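FACT-Spt16 (Cicer arietinum, PDB 5CE6) is the N-terminal domain of a FACT histone chaperone subunit and probably helps bind histones H3-H4 in transcription. Local coordinates at residues S23-L33 against L75-P83; S154-R162 against F182-F191. All coordinates share one frame; numbering follows the deposited sequence.

Interaction 1: residues S23-L33 against L75-P83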
loop_
_atom_site.group_PDB
_atom_site.type_symbol
_atom_site.label_atom_id
_atom_site.label_comp_id
_atom_site.label_asym_id
_atom_site.label_seq_id
_atom_site.Cartn_x
_atom_site.Cartn_y
_atom_site.Cartn_z
ATOM N N SER A 23 -20.989 -14.862 -5.180
ATOM C CA SER A 23 -20.277 -13.613 -4.919
ATOM C C SER A 23 -19.303 -13.721 -3.746
ATOM O O SER A 23 -18.090 -13.797 -3.942
ATOM C CB SER A 23 -21.263 -12.464 -4.684
ATOM O OG SER A 23 -21.301 -11.584 -5.794
ATOM N N ILE A 24 -19.833 -13.729 -2.524
ATOM C CA ILE A 24 -18.982 -13.705 -1.332
ATOM C C ILE A 24 -18.442 -15.079 -0.939
ATOM O O ILE A 24 -19.196 -16.033 -0.770
ATOM C CB ILE A 24 -19.697 -13.053 -0.123
ATOM C CG1 ILE A 24 -19.917 -11.557 -0.385
ATOM C CG2 ILE A 24 -18.877 -13.239 1.156
ATOM C CD1 ILE A 24 -20.797 -10.873 0.654
ATOM N N ASP A 25 -17.120 -15.161 -0.811
ATOM C CA ASP A 25 -16.457 -16.355 -0.311
ATOM C C ASP A 25 -16.782 -16.517 1.174
ATOM O O ASP A 25 -16.169 -15.862 2.018
ATOM C CB ASP A 25 -14.947 -16.202 -0.514
ATOM C CG ASP A 25 -14.188 -17.492 -0.303
ATOM O OD1 ASP A 25 -14.478 -18.226 0.666
ATOM O OD2 ASP A 25 -13.283 -17.764 -1.117
ATOM N N LEU A 26 -17.742 -17.383 1.488
ATOM C CA LEU A 26 -18.199 -17.562 2.868
ATOM C C LEU A 26 -17.157 -18.194 3.792
ATOM O O LEU A 26 -17.125 -17.896 4.986
ATOM C CB LEU A 26 -19.505 -18.364 2.914
ATOM C CG LEU A 26 -20.712 -17.716 2.230
ATOM C CD1 LEU A 26 -21.971 -18.516 2.468
ATOM C CD2 LEU A 26 -20.904 -16.285 2.697
ATOM N N ASN A 27 -16.311 -19.066 3.247
ATOM C CA ASN A 27 -15.267 -19.718 4.035
ATOM C C ASN A 27 -14.222 -18.712 4.493
ATOM O O ASN A 27 -13.823 -18.689 5.660
ATOM C CB ASN A 27 -14.608 -20.839 3.222
ATOM C CG ASN A 27 -13.778 -21.781 4.080
ATOM O OD1 ASN A 27 -12.966 -21.346 4.901
ATOM N ND2 ASN A 27 -13.976 -23.081 3.890
ATOM N N THR A 28 -13.787 -17.875 3.560
ATOM C CA THR A 28 -12.840 -16.808 3.857
ATOM C C THR A 28 -13.432 -15.826 4.866
ATOM O O THR A 28 -12.764 -15.431 5.822
ATOM C CB THR A 28 -12.455 -16.055 2.578
ATOM O OG1 THR A 28 -11.680 -16.922 1.740
ATOM C CG2 THR A 28 -11.646 -14.816 2.910
ATOM N N PHE A 29 -14.690 -15.448 4.651
ATOM C CA PHE A 29 -15.397 -14.554 5.562
ATOM C C PHE A 29 -15.374 -15.100 6.992
ATOM O O PHE A 29 -15.047 -14.374 7.931
ATOM C CB PHE A 29 -16.843 -14.352 5.096
ATOM C CG PHE A 29 -17.695 -13.611 6.084
ATOM C CD1 PHE A 29 -17.579 -12.235 6.225
ATOM C CD2 PHE A 29 -18.618 -14.286 6.867
ATOM C CE1 PHE A 29 -18.356 -11.551 7.139
ATOM C CE2 PHE A 29 -19.406 -13.606 7.781
ATOM C CZ PHE A 29 -19.277 -12.239 7.915
ATOM N N GLN A 30 -15.692 -16.382 7.151
ATOM C CA GLN A 30 -15.740 -16.998 8.480
ATOM C C GLN A 30 -14.373 -17.019 9.152
ATOM O O GLN A 30 -14.239 -16.674 10.327
ATOM C CB GLN A 30 -16.298 -18.425 8.405
ATOM C CG GLN A 30 -17.786 -18.508 8.153
ATOM C CD GLN A 30 -18.288 -19.939 8.104
ATOM O OE1 GLN A 30 -18.578 -20.542 9.138
ATOM N NE2 GLN A 30 -18.386 -20.493 6.900
ATOM N N THR A 31 -13.363 -17.434 8.396
ATOM C CA THR A 31 -12.004 -17.515 8.909
ATOM C C THR A 31 -11.504 -16.143 9.334
ATOM O O THR A 31 -10.924 -15.981 10.415
ATOM C CB THR A 31 -11.049 -18.104 7.859
ATOM O OG1 THR A 31 -11.421 -19.460 7.593
ATOM C CG2 THR A 31 -9.624 -18.078 8.363
ATOM N N ARG A 32 -11.751 -15.149 8.490
ATOM C CA ARG A 32 -11.280 -13.803 8.768
ATOM C C ARG A 32 -12.090 -13.084 9.853
ATOM O O ARG A 32 -11.515 -12.331 10.642
ATOM C CB ARG A 32 -11.166 -13.000 7.471
ATOM C CG ARG A 32 -9.991 -13.486 6.614
ATOM C CD ARG A 32 -9.859 -12.759 5.285
ATOM N NE ARG A 32 -8.851 -13.409 4.445
ATOM C CZ ARG A 32 -8.579 -13.078 3.185
ATOM N NH1 ARG A 32 -9.236 -12.100 2.588
ATOM N NH2 ARG A 32 -7.651 -13.753 2.512
ATOM N N LEU A 33 -13.401 -13.344 9.924
ATOM C CA LEU A 33 -14.215 -12.763 10.992
ATOM C C LEU A 33 -13.753 -13.309 12.345
ATOM O O LEU A 33 -13.664 -12.577 13.337
ATOM C CB LEU A 33 -15.712 -13.035 10.769
ATOM C CG LEU A 33 -16.716 -12.309 11.671
ATOM C CD1 LEU A 33 -16.571 -10.811 11.502
ATOM C CD2 LEU A 33 -18.143 -12.742 11.357
ATOM N N LEU A 75 -12.786 -5.298 1.809
ATOM C CA LEU A 75 -12.157 -6.195 0.840
ATOM C C LEU A 75 -11.618 -7.460 1.507
ATOM O O LEU A 75 -11.759 -8.572 0.983
ATOM C CB LEU A 75 -11.021 -5.457 0.101
ATOM C CG LEU A 75 -11.514 -4.428 -0.920
ATOM C CD1 LEU A 75 -10.378 -3.520 -1.365
ATOM C CD2 LEU A 75 -12.105 -5.135 -2.125
ATOM N N TRP A 76 -10.993 -7.287 2.666
ATOM C CA TRP A 76 -10.401 -8.399 3.396
ATOM C C TRP A 76 -11.481 -9.361 3.860
ATOM O O TRP A 76 -11.377 -10.578 3.680
ATOM C CB TRP A 76 -9.622 -7.851 4.596
ATOM C CG TRP A 76 -8.858 -8.873 5.388
ATOM C CD1 TRP A 76 -7.709 -9.518 5.014
ATOM C CD2 TRP A 76 -9.162 -9.326 6.711
ATOM N NE1 TRP A 76 -7.295 -10.361 6.020
ATOM C CE2 TRP A 76 -8.166 -10.256 7.075
ATOM C CE3 TRP A 76 -10.185 -9.036 7.623
ATOM C CZ2 TRP A 76 -8.172 -10.906 8.311
ATOM C CZ3 TRP A 76 -10.182 -9.670 8.847
ATOM C CH2 TRP A 76 -9.187 -10.601 9.181
ATOM N N LEU A 77 -12.542 -8.805 4.434
ATOM C CA LEU A 77 -13.586 -9.615 5.048
ATOM C C LEU A 77 -14.532 -10.225 4.005
ATOM O O LEU A 77 -14.876 -11.417 4.077
ATOM C CB LEU A 77 -14.375 -8.752 6.045
ATOM C CG LEU A 77 -14.998 -9.361 7.301
ATOM C CD1 LEU A 77 -13.984 -10.190 8.080
ATOM C CD2 LEU A 77 -15.556 -8.258 8.189
ATOM N N LEU A 78 -14.935 -9.405 3.034
ATOM C CA LEU A 78 -16.036 -9.746 2.127
ATOM C C LEU A 78 -15.606 -9.947 0.674
ATOM O O LEU A 78 -16.351 -10.514 -0.125
ATOM C CB LEU A 78 -17.120 -8.667 2.197
ATOM C CG LEU A 78 -17.819 -8.540 3.556
ATOM C CD1 LEU A 78 -18.520 -7.197 3.698
ATOM C CD2 LEU A 78 -18.806 -9.672 3.749
ATOM N N GLY A 79 -14.414 -9.473 0.332
ATOM C CA GLY A 79 -13.879 -9.669 -1.005
ATOM C C GLY A 79 -14.340 -8.627 -2.005
ATOM O O GLY A 79 -14.020 -8.723 -3.190
ATOM N N PHE A 80 -15.098 -7.637 -1.535
ATOM C CA PHE A 80 -15.645 -6.590 -2.394
ATOM C C PHE A 80 -15.746 -5.281 -1.631
ATOM O O PHE A 80 -15.849 -5.274 -0.402
ATOM C CB PHE A 80 -17.056 -6.953 -2.894
ATOM C CG PHE A 80 -17.118 -8.225 -3.687
ATOM C CD1 PHE A 80 -16.819 -8.231 -5.043
ATOM C CD2 PHE A 80 -17.480 -9.416 -3.073
ATOM C CE1 PHE A 80 -16.878 -9.409 -5.771
ATOM C CE2 PHE A 80 -17.538 -10.595 -3.792
ATOM C CZ PHE A 80 -17.239 -10.593 -5.144
ATOM N N GLU A 81 -15.712 -4.177 -2.360
ATOM C CA GLU A 81 -15.961 -2.877 -1.765
ATOM C C GLU A 81 -17.447 -2.716 -1.517
ATOM O O GLU A 81 -18.271 -3.226 -2.279
ATOM C CB GLU A 81 -15.504 -1.757 -2.691
ATOM C CG GLU A 81 -14.001 -1.601 -2.803
ATOM C CD GLU A 81 -13.613 -0.363 -3.581
ATOM O OE1 GLU A 81 -13.887 0.760 -3.103
ATOM O OE2 GLU A 81 -13.035 -0.513 -4.675
ATOM N N PHE A 82 -17.776 -1.982 -0.460
ATOM C CA PHE A 82 -19.154 -1.616 -0.155
ATOM C C PHE A 82 -19.190 -0.111 0.077
ATOM O O PHE A 82 -19.121 0.355 1.217
ATOM C CB PHE A 82 -19.646 -2.377 1.083
ATOM C CG PHE A 82 -20.045 -3.813 0.808
ATOM C CD1 PHE A 82 -19.084 -4.802 0.618
ATOM C CD2 PHE A 82 -21.385 -4.174 0.766
ATOM C CE1 PHE A 82 -19.458 -6.120 0.374
ATOM C CE2 PHE A 82 -21.769 -5.488 0.523
ATOM C CZ PHE A 82 -20.805 -6.465 0.333
ATOM N N PRO A 83 -19.272 0.669 -1.012
ATOM C CA PRO A 83 -19.266 2.128 -0.871
ATOM C C PRO A 83 -20.536 2.605 -0.176
ATOM O O PRO A 83 -21.543 1.890 -0.179
ATOM C CB PRO A 83 -19.241 2.624 -2.323
ATOM C CG PRO A 83 -18.773 1.447 -3.137
ATOM C CD PRO A 83 -19.331 0.251 -2.422
HETATM O O HOH W 1 -14.794 -13.180 2.160
HETATM O O HOH W 2 -15.527 -12.789 -1.142
HETATM O O HOH W 3 -9.855 -10.477 -0.237
#
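With CG trans to the carbonyl carbon (chi1 -71°) and an extended chain, Arg32 runs across one face of the Trp76 indole, itself placed with CG trans to the backbone N (chi1 -175°). Arg32 CD sits over the five-membered ring, 3.6 Å from its centroid, and the guanidinium lies nearly flat on the indole, an off-centre cation-pi contact. Arg32 NH1 donates a nearly straight hydrogen bond to Trp76 O (2.8 Å), in the carbonyl plane and on a lone pair, so one residue fixes both position and tilt of the arginine end. Replacing Trp76 by alanine is likely to strip the aliphatic part of Arg32 of its aromatic floor and open a gap there, with the hydrogen bond left as main hold on the guanidinium. One turn back along helix 26-42, Leu77 CG meets Phe29 CD1 at 4.0 Å, and Leu77 O lies at the edge of that ring. Leu78 CD2 touches both Phe29 CD1 (3.8 Å) and Ile24 CD1 (3.9 Å). Waters join Asp25 O to Leu77 O and Asp25 N to Leu78 O. This is a helix-helix contact within the SPT16 N-terminal lobe: the start of helix 26-42 on the C-terminal end of helix 69-78.

Interaction 2: residues S154-R162 against F182-F191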
loop_
_atom_site.group_PDB
_atom_site.type_symbol
_atom_site.label_atom_id
_atom_site.label_comp_id
_atom_site.label_asym_id
_atom_site.label_seq_id
_atom_site.Cartn_x
_atom_site.Cartn_y
_atom_site.Cartn_z
ATOM N N SER A 154 -20.100 2.082 30.556
ATOM C CA SER A 154 -19.945 2.992 29.426
ATOM C C SER A 154 -19.502 2.254 28.165
ATOM O O SER A 154 -19.108 1.091 28.227
ATOM C CB SER A 154 -18.960 4.112 29.770
ATOM O OG SER A 154 -18.108 3.744 30.841
ATOM N N SER A 155 -19.574 2.929 27.023
ATOM C CA SER A 155 -19.159 2.321 25.760
ATOM C C SER A 155 -17.946 3.004 25.138
ATOM O O SER A 155 -17.865 4.234 25.070
ATOM C CB SER A 155 -20.316 2.287 24.755
ATOM O OG SER A 155 -21.239 1.253 25.059
ATOM N N THR A 156 -17.000 2.190 24.688
ATOM C CA THR A 156 -15.887 2.690 23.902
ATOM C C THR A 156 -16.009 2.151 22.483
ATOM O O THR A 156 -15.970 0.940 22.263
ATOM C CB THR A 156 -14.527 2.298 24.509
ATOM O OG1 THR A 156 -14.376 2.927 25.789
ATOM C CG2 THR A 156 -13.391 2.730 23.598
ATOM N N VAL A 157 -16.179 3.058 21.526
ATOM C CA VAL A 157 -16.254 2.686 20.119
ATOM C C VAL A 157 -14.936 2.971 19.430
ATOM O O VAL A 157 -14.463 4.107 19.422
ATOM C CB VAL A 157 -17.382 3.440 19.393
ATOM C CG1 VAL A 157 -17.375 3.115 17.907
ATOM C CG2 VAL A 157 -18.711 3.071 19.996
ATOM N N GLY A 158 -14.341 1.936 18.849
ATOM C CA GLY A 158 -13.133 2.116 18.068
ATOM C C GLY A 158 -13.465 2.537 16.653
ATOM O O GLY A 158 -14.431 2.054 16.062
ATOM N N HIS A 159 -12.679 3.462 16.113
ATOM C CA HIS A 159 -12.802 3.824 14.708
ATOM C C HIS A 159 -11.426 4.121 14.147
ATOM O O HIS A 159 -10.460 4.238 14.896
ATOM C CB HIS A 159 -13.737 5.019 14.518
ATOM C CG HIS A 159 -13.256 6.278 15.164
ATOM N ND1 HIS A 159 -13.407 7.520 14.578
ATOM C CD2 HIS A 159 -12.638 6.500 16.348
ATOM C CE1 HIS A 159 -12.895 8.443 15.368
ATOM N NE2 HIS A 159 -12.418 7.850 16.452
ATOM N N ILE A 160 -11.334 4.216 12.827
ATOM C CA ILE A 160 -10.074 4.564 12.191
ATOM C C ILE A 160 -10.037 6.086 12.175
ATOM O O ILE A 160 -10.498 6.721 11.228
ATOM C CB ILE A 160 -9.987 3.969 10.780
ATOM C CG1 ILE A 160 -10.199 2.449 10.858
ATOM C CG2 ILE A 160 -8.653 4.292 10.144
ATOM C CD1 ILE A 160 -10.473 1.778 9.525
ATOM N N ALA A 161 -9.526 6.661 13.259
ATOM C CA ALA A 161 -9.724 8.083 13.546
ATOM C C ALA A 161 -9.129 9.016 12.494
ATOM O O ALA A 161 -9.643 10.111 12.265
ATOM C CB ALA A 161 -9.185 8.425 14.931
ATOM N N ARG A 162 -8.049 8.581 11.854
ATOM C CA ARG A 162 -7.337 9.432 10.904
ATOM C C ARG A 162 -8.071 9.589 9.574
ATOM O O ARG A 162 -7.724 10.452 8.762
ATOM C CB ARG A 162 -5.917 8.911 10.667
ATOM N N PHE A 182 -20.423 8.116 23.850
ATOM C CA PHE A 182 -19.360 7.122 23.708
ATOM C C PHE A 182 -17.955 7.696 23.761
ATOM O O PHE A 182 -17.681 8.775 23.229
ATOM C CB PHE A 182 -19.496 6.354 22.387
ATOM C CG PHE A 182 -20.799 5.635 22.225
ATOM C CD1 PHE A 182 -21.511 5.190 23.329
ATOM C CD2 PHE A 182 -21.312 5.397 20.959
ATOM C CE1 PHE A 182 -22.719 4.525 23.173
ATOM C CE2 PHE A 182 -22.515 4.732 20.793
ATOM C CZ PHE A 182 -23.222 4.297 21.901
ATOM N N ARG A 183 -17.061 6.949 24.392
ATOM C CA ARG A 183 -15.640 7.220 24.278
ATOM C C ARG A 183 -15.202 6.685 22.918
ATOM O O ARG A 183 -15.577 5.575 22.544
ATOM C CB ARG A 183 -14.888 6.507 25.399
ATOM C CG ARG A 183 -13.734 7.303 25.980
ATOM C CD ARG A 183 -12.400 6.630 25.697
ATOM N NE ARG A 183 -12.251 5.373 26.428
ATOM C CZ ARG A 183 -11.197 4.567 26.329
ATOM N NH1 ARG A 183 -10.192 4.882 25.523
ATOM N NH2 ARG A 183 -11.149 3.445 27.034
ATOM N N LEU A 184 -14.428 7.470 22.171
ATOM C CA LEU A 184 -13.964 7.056 20.848
ATOM C C LEU A 184 -12.456 6.773 20.838
ATOM O O LEU A 184 -11.659 7.621 21.240
ATOM C CB LEU A 184 -14.309 8.119 19.798
ATOM C CG LEU A 184 -15.773 8.540 19.631
ATOM C CD1 LEU A 184 -15.927 9.531 18.491
ATOM C CD2 LEU A 184 -16.679 7.339 19.407
ATOM N N SER A 185 -12.071 5.586 20.371
ATOM C CA SER A 185 -10.659 5.186 20.324
ATOM C C SER A 185 -10.182 4.899 18.904
ATOM O O SER A 185 -10.884 4.258 18.122
ATOM C CB SER A 185 -10.431 3.935 21.177
ATOM O OG SER A 185 -10.674 4.198 22.544
ATOM N N ASP A 186 -8.980 5.362 18.575
ATOM C CA ASP A 186 -8.374 5.035 17.293
ATOM C C ASP A 186 -7.974 3.568 17.338
ATOM O O ASP A 186 -7.325 3.124 18.288
ATOM C CB ASP A 186 -7.148 5.922 17.034
ATOM C CG ASP A 186 -6.543 5.715 15.653
ATOM O OD1 ASP A 186 -7.159 5.036 14.807
ATOM O OD2 ASP A 186 -5.443 6.252 15.404
ATOM N N VAL A 187 -8.382 2.805 16.329
ATOM C CA VAL A 187 -8.017 1.395 16.261
ATOM C C VAL A 187 -7.232 1.059 14.994
ATOM O O VAL A 187 -7.141 -0.102 14.604
ATOM C CB VAL A 187 -9.247 0.465 16.392
ATOM C CG1 VAL A 187 -9.864 0.612 17.755
ATOM C CG2 VAL A 187 -10.276 0.755 15.309
ATOM N N ALA A 188 -6.654 2.072 14.356
ATOM C CA ALA A 188 -5.886 1.832 13.135
ATOM C C ALA A 188 -4.767 0.809 13.360
ATOM O O ALA A 188 -4.476 -0.015 12.490
ATOM C CB ALA A 188 -5.331 3.130 12.579
ATOM N N ASN A 189 -4.157 0.857 14.541
ATOM C CA ASN A 189 -3.065 -0.045 14.874
ATOM C C ASN A 189 -3.549 -1.475 15.039
ATOM O O ASN A 189 -2.780 -2.426 14.877
ATOM C CB ASN A 189 -2.341 0.422 16.140
ATOM C CG ASN A 189 -1.605 1.733 15.939
ATOM O OD1 ASN A 189 -1.278 2.103 14.815
ATOM N ND2 ASN A 189 -1.338 2.441 17.032
ATOM N N GLY A 190 -4.826 -1.634 15.363
ATOM C CA GLY A 190 -5.385 -2.966 15.480
ATOM C C GLY A 190 -5.516 -3.581 14.103
ATOM O O GLY A 190 -5.091 -4.716 13.869
ATOM N N PHE A 191 -6.119 -2.832 13.186
ATOM C CA PHE A 191 -6.242 -3.299 11.809
ATOM C C PHE A 191 -4.880 -3.535 11.154
ATOM O O PHE A 191 -4.708 -4.504 10.411
ATOM C CB PHE A 191 -7.087 -2.327 10.989
ATOM C CG PHE A 191 -8.545 -2.391 11.314
ATOM C CD1 PHE A 191 -9.243 -3.586 11.168
ATOM C CD2 PHE A 191 -9.218 -1.274 11.778
ATOM C CE1 PHE A 191 -10.595 -3.660 11.467
ATOM C CE2 PHE A 191 -10.570 -1.338 12.083
ATOM C CZ PHE A 191 -11.260 -2.533 11.923
HETATM O O HOH W 4 -6.265 6.262 12.412
#
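The guanidinium of Arg183 carries Thr156 CG2 over the centre of one face, 3.9 Å above its plane, the two side chains alongside each other. The His159 ring has Ala161 CA over one face and Ser185 O at its edge, 3.4 Å from CD2. Phe182 meets Ser155 CB (3.4 Å from CD1) and Val157 CG2 obliquely. Phe191 and Ile160 cross at about a right angle, Ile160 CG1 4.0 Å from Phe191 CD2. The strands pair in parallel: Arg183 N to Ser155 O, Val157 N to Arg183 O, Ser185 N to Val157 O and His159 N to Ser185 O are successive backbone hydrogen bonds, and Val187 N to His159 O extends the pairing past the strand end. Asp186 ties the two exits together. Its OD1 takes Ala161 N (3.3 Å) and Ala188 N (3.0 Å) from opposite faces of the carboxylate, the second closing an Asx turn, and a water links it to Arg162 N. A CB at Gly158 would collide with Val187 CG1, 3.6 Å from Gly158 CA. Helix 168-179 joins the strands as a beta-alpha-beta crossover; helix 133-145 packs on Phe182 and Val157, strand 53-58 pairs beyond strand 156-159, and Phe191 and Ile160 reach helix 69-78.

In the fold
Interactions 1 and 2 belong to the same SPT16 N-terminal lobe and follow one another along the chain, their centres 22 Å apart and their nearest atoms about 7 Å apart, without touching. Helix 69-78 connects them: its C-terminal end carries interaction 1, while Lys69, Ser70 and Leu73, earlier in the helix, meet Ile160 or Phe191 of interaction 2. Helix 188-196, which starts in interaction 2, returns the link, since its Phe195 stacks edge-to-face with Trp76. Interaction 1 joins helix ends and adjoining loops, whereas interaction 2 lies at the border of the six-stranded sheet. The potassium site, formed by Ala295, Ser420 and Asn422, involves neither contact.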